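Local coordinates for protein 2-keto acid:ferredoxin oxidoreductase subunit alpha (Pyrococcus furiosus, PDB 1YD7) that probably catalyses, as one subunit of a heterotetramer, the oxidative decarboxylation of 2-oxoglutarate with CoA to succinyl-CoA and carbon dioxide, coupled to reduction of ferredoxin, at residues Ala75-Ala80 with Ser100-Asn105; His150-Leu155 with Pro180-Thr185. All coordinates share one frame; numbering follows the deposited sequence.

Contact 1 (Ala75-Ala80 with Ser100-Asn105); sequences ASIAAA and SLMQEN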
# COMPACT_ATOMS: atom_id res chain seq x y z
N ALA A 75 -6.64 15.01 3.47
CA ALA A 75 -7.90 14.29 3.49
C ALA A 75 -7.73 12.78 3.28
O ALA A 75 -8.39 11.98 3.94
CB ALA A 75 -8.83 14.87 2.44
N SER A 76 -6.86 12.40 2.36
CA SER A 76 -6.65 10.99 2.06
C SER A 76 -6.05 10.25 3.25
O SER A 76 -6.48 9.15 3.56
CB SER A 76 -5.75 10.83 0.83
OG SER A 76 -6.41 11.37 -0.31
N ILE A 77 -5.07 10.85 3.91
CA ILE A 77 -4.46 10.27 5.10
C ILE A 77 -5.45 10.24 6.28
O ILE A 77 -5.56 9.22 6.95
CB ILE A 77 -3.09 10.95 5.49
CG1 ILE A 77 -2.51 10.35 6.77
CG2 ILE A 77 -3.22 12.43 5.73
CD1 ILE A 77 -2.21 8.88 6.65
N ALA A 78 -6.17 11.35 6.50
CA ALA A 78 -7.16 11.41 7.58
C ALA A 78 -8.22 10.33 7.40
O ALA A 78 -8.58 9.64 8.35
CB ALA A 78 -7.79 12.81 7.68
N ALA A 79 -8.61 10.11 6.14
CA ALA A 79 -9.58 9.07 5.80
C ALA A 79 -9.08 7.68 6.07
O ALA A 79 -9.85 6.83 6.54
CB ALA A 79 -10.00 9.21 4.35
N ALA A 80 -7.82 7.41 5.71
CA ALA A 80 -7.21 6.11 6.00
C ALA A 80 -7.07 5.88 7.53
O ALA A 80 -7.27 4.77 8.01
CB ALA A 80 -5.86 5.99 5.31
N SER A 100 5.03 15.37 2.77
CA SER A 100 5.30 16.36 3.80
C SER A 100 4.02 17.03 4.34
O SER A 100 3.98 17.41 5.51
CB SER A 100 6.27 17.41 3.28
OG SER A 100 5.72 18.10 2.18
N LEU A 101 2.99 17.18 3.50
CA LEU A 101 1.70 17.72 3.95
C LEU A 101 1.00 16.76 4.92
O LEU A 101 0.25 17.19 5.79
CB LEU A 101 0.74 18.00 2.78
CG LEU A 101 1.13 18.97 1.66
CD1 LEU A 101 -0.10 19.28 0.80
CD2 LEU A 101 1.74 20.26 2.20
N MSE A 102 1.26 15.47 4.75
CA MSE A 102 0.74 14.45 5.65
C MSE A 102 1.53 14.32 6.97
O MSE A 102 1.08 13.64 7.89
CB MSE A 102 0.74 13.08 4.95
CG MSE A 102 -0.11 13.01 3.69
SE MSE A 102 -0.13 11.19 2.92
CE MSE A 102 -1.65 11.34 1.64
N GLN A 103 2.70 14.95 7.04
CA GLN A 103 3.66 14.71 8.12
C GLN A 103 3.04 14.72 9.52
O GLN A 103 3.33 13.84 10.33
CB GLN A 103 4.80 15.72 8.07
N GLU A 104 2.19 15.71 9.80
CA GLU A 104 1.61 15.89 11.14
C GLU A 104 0.52 14.88 11.48
O GLU A 104 0.45 14.42 12.60
CB GLU A 104 1.06 17.30 11.30
CG GLU A 104 0.69 17.67 12.73
CD GLU A 104 -0.00 19.02 12.81
OE1 GLU A 104 0.47 19.96 12.14
OE2 GLU A 104 -1.02 19.13 13.53
N ASN A 105 -0.35 14.57 10.52
CA ASN A 105 -1.33 13.47 10.67
C ASN A 105 -0.70 12.08 10.88
O ASN A 105 -1.25 11.24 11.60
CB ASN A 105 -2.28 13.41 9.45
CG ASN A 105 -3.45 14.40 9.53
OD1 ASN A 105 -4.23 14.52 8.60
ND2 ASN A 105 -3.56 15.11 10.65
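Within the alpha/beta domain of this subunit, helix 73-85 packs against the short helix 98-102 and the residues that follow it, and the contact is carried by Ile77 meeting Met102 and Asn105. Met102 is modelled as selenomethionine. Its chain, extended beyond CG, reaches across to the first helix with Met102 SE 3.9 Å from Ile77 CB, while Met102 CG lies 3.8 Å from Ile77 CG2. The terminal CE of Met102 goes on past the isoleucine toward the helix backbone and comes within 4.2 Å of Ser76 CB. Both branches of Ile77 meet Asn105, and CG2 meets Met102 as well. With chi1 at 178°, Ile77 CG1 stands opposite the backbone N and passes 4.1 Å from Asn105 CB, whereas CG2 fits between Met102 CG and the amide oxygen of Asn105, Asn105 OD1 being 3.7 Å from Ile77 CG2. Ile77 and Asn105 thus run alongside one another in opposite senses. The same Asn105 OD1 lies 4.1 Å from Ala78 CB. No hydrogen bond spans the two segments, so the association rests on van der Waals packing with a polar amide at its more exposed margin. On the side of the sheet, Thr92 of strand 90-95 touches Ser76, Ile77 and Met102, and Ile118 of strand 116-121 also meets Ile77; the hydroxyl of Ser76 is hydrogen-bonded to Asp72 O, just ahead of the helix. Two helices joined through apolar side chains and packed on the central strands are characteristic of the layered alpha/beta architecture of thiamine diphosphate-binding domains, to whose family this region belongs.

Contact 2 (His150-Leu155 with Pro180-Thr185); sequences HSLIVL and PVILLT
Leu152 makes the first contact of its segment, its CB lying 4.4 Å from Ile182 CG1, and Leu152 N donates to His150 ND1, in the plane of the imidazole. Ile153 N gives a hydrogen bond to a water that in turn donates to Pro180 O, so the water spans the two chains where they have not yet drawn together. Ile153 O then accepts from Ile182 N at 3.0 Å, with the donor tilted 20° from the carbonyl plane. On the side chain, Ile153 CG2 meets Val181 CG1. Val154 turns to the other face, with Ile182 and Leu184: its chi1 of -177° sends Val154 CG1 to Leu184 CB at 4.0 Å and leaves CG2 over Ile182 CB, while its CA makes a bent CA-H...O contact with Ile182 O. Leu155 closes the walk with two bonds, Leu155 N to Ile182 O at 2.9 Å and Leu184 N to Leu155 O at 2.8 Å, both almost in line with the carbonyl they use. Leu155 CD1 presses on Val181 CG1 at 3.4 Å, tighter than usual for two carbons, and Leu155 CB lies 4.1 Å from Leu183 CD1. Phe166 of helix 160-177 touches both Leu155 and Leu183, and strand 116-121 bonds to the far edge of 180-185. The axes of the two short strand segments, 4.8 Å apart at closest, diverge by 28°. Neighbouring parallel strands linked by a helix that packs on one face form a beta-alpha-beta crossover, the repeating element of parallel sheets such as this one.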
# COMPACT_ATOMS: atom_id res chain seq x y z
N HIS A 150 13.42 11.79 11.79
CA HIS A 150 12.17 11.09 12.16
C HIS A 150 12.45 9.75 12.82
O HIS A 150 13.59 9.28 12.81
CB HIS A 150 11.31 10.86 10.92
CG HIS A 150 11.93 9.94 9.92
ND1 HIS A 150 11.74 8.57 9.94
CD2 HIS A 150 12.74 10.18 8.86
CE1 HIS A 150 12.40 8.02 8.94
NE2 HIS A 150 13.01 8.98 8.27
N SER A 151 11.41 9.15 13.37
CA SER A 151 11.48 7.78 13.89
C SER A 151 10.26 7.00 13.41
O SER A 151 9.49 6.45 14.20
CB SER A 151 11.62 7.76 15.43
OG SER A 151 12.93 8.18 15.81
N LEU A 152 10.12 6.96 12.10
CA LEU A 152 9.16 6.12 11.42
C LEU A 152 9.85 4.88 10.87
O LEU A 152 11.04 4.91 10.54
CB LEU A 152 8.49 6.89 10.29
CG LEU A 152 7.69 8.12 10.74
CD1 LEU A 152 7.49 9.09 9.61
CD2 LEU A 152 6.34 7.68 11.32
N ILE A 153 9.08 3.80 10.81
CA ILE A 153 9.49 2.61 10.10
C ILE A 153 9.29 2.91 8.60
O ILE A 153 8.23 3.37 8.18
CB ILE A 153 8.67 1.39 10.52
CG1 ILE A 153 8.80 1.12 12.03
CG2 ILE A 153 9.09 0.19 9.71
CD1 ILE A 153 7.78 0.10 12.59
N VAL A 154 10.34 2.66 7.81
CA VAL A 154 10.36 2.97 6.38
C VAL A 154 10.98 1.83 5.61
O VAL A 154 12.06 1.38 5.96
CB VAL A 154 11.16 4.25 6.09
CG1 VAL A 154 11.10 4.60 4.58
CG2 VAL A 154 10.63 5.40 6.91
N LEU A 155 10.30 1.33 4.58
CA LEU A 155 10.84 0.34 3.66
C LEU A 155 10.94 0.98 2.27
O LEU A 155 10.00 1.66 1.81
CB LEU A 155 9.95 -0.90 3.57
CG LEU A 155 9.74 -1.77 4.82
CD1 LEU A 155 8.68 -1.18 5.68
CD2 LEU A 155 9.35 -3.19 4.45
N PRO A 180 2.02 3.71 11.92
CA PRO A 180 2.21 3.98 10.50
C PRO A 180 3.53 3.38 9.95
O PRO A 180 4.57 3.46 10.63
CB PRO A 180 2.27 5.50 10.42
CG PRO A 180 1.87 6.03 11.76
CD PRO A 180 2.04 4.94 12.74
N VAL A 181 3.46 2.74 8.79
CA VAL A 181 4.67 2.30 8.07
C VAL A 181 4.70 2.91 6.66
O VAL A 181 3.70 2.94 5.95
CB VAL A 181 4.77 0.78 8.03
CG1 VAL A 181 6.06 0.32 7.32
CG2 VAL A 181 4.75 0.23 9.44
N ILE A 182 5.87 3.45 6.31
CA ILE A 182 6.07 4.15 5.05
C ILE A 182 6.70 3.22 4.04
O ILE A 182 7.76 2.67 4.29
CB ILE A 182 6.99 5.38 5.25
CG1 ILE A 182 6.52 6.20 6.44
CG2 ILE A 182 7.06 6.27 3.96
CD1 ILE A 182 5.15 6.71 6.33
N LEU A 183 6.03 3.02 2.90
CA LEU A 183 6.66 2.35 1.74
C LEU A 183 7.11 3.47 0.81
O LEU A 183 6.30 4.19 0.27
CB LEU A 183 5.73 1.36 1.04
CG LEU A 183 6.43 0.44 0.03
CD1 LEU A 183 7.04 -0.80 0.67
CD2 LEU A 183 5.46 0.01 -1.05
N LEU A 184 8.43 3.66 0.73
CA LEU A 184 9.02 4.77 0.00
C LEU A 184 9.48 4.22 -1.35
O LEU A 184 10.37 3.37 -1.40
CB LEU A 184 10.19 5.34 0.80
CG LEU A 184 11.01 6.45 0.14
CD1 LEU A 184 10.14 7.64 -0.26
CD2 LEU A 184 12.13 6.90 1.07
N THR A 185 8.85 4.67 -2.42
CA THR A 185 9.14 4.15 -3.75
C THR A 185 9.42 5.30 -4.73
O THR A 185 9.53 6.46 -4.33
CB THR A 185 7.99 3.21 -4.25
OG1 THR A 185 8.36 2.61 -5.50
CG2 THR A 185 6.69 3.95 -4.43
O HOH W 1 6.68 4.06 12.27

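From the N terminus, contact 1 comes first: helix 73-85 leads into strand 90-95 and on to helix 98-102, and the meeting of 75-80 with 100-105 closes that short loop. The chain then adds strand 116-121 and, after an unmodelled region, reaches 150-155; helix 160-177 carries it back to 180-185, where contact 2 closes the second loop. The two loops follow one another in series, neither nesting nor crossing. The centres of contact 1 and contact 2 lie about 14 Å apart, and the two do not touch. Contact 1 joins two helices beside strand 90-95, contact 2 two strands at one edge of the same parallel sheet, and strand 116-121 lies between strands 90-95 and 180-185.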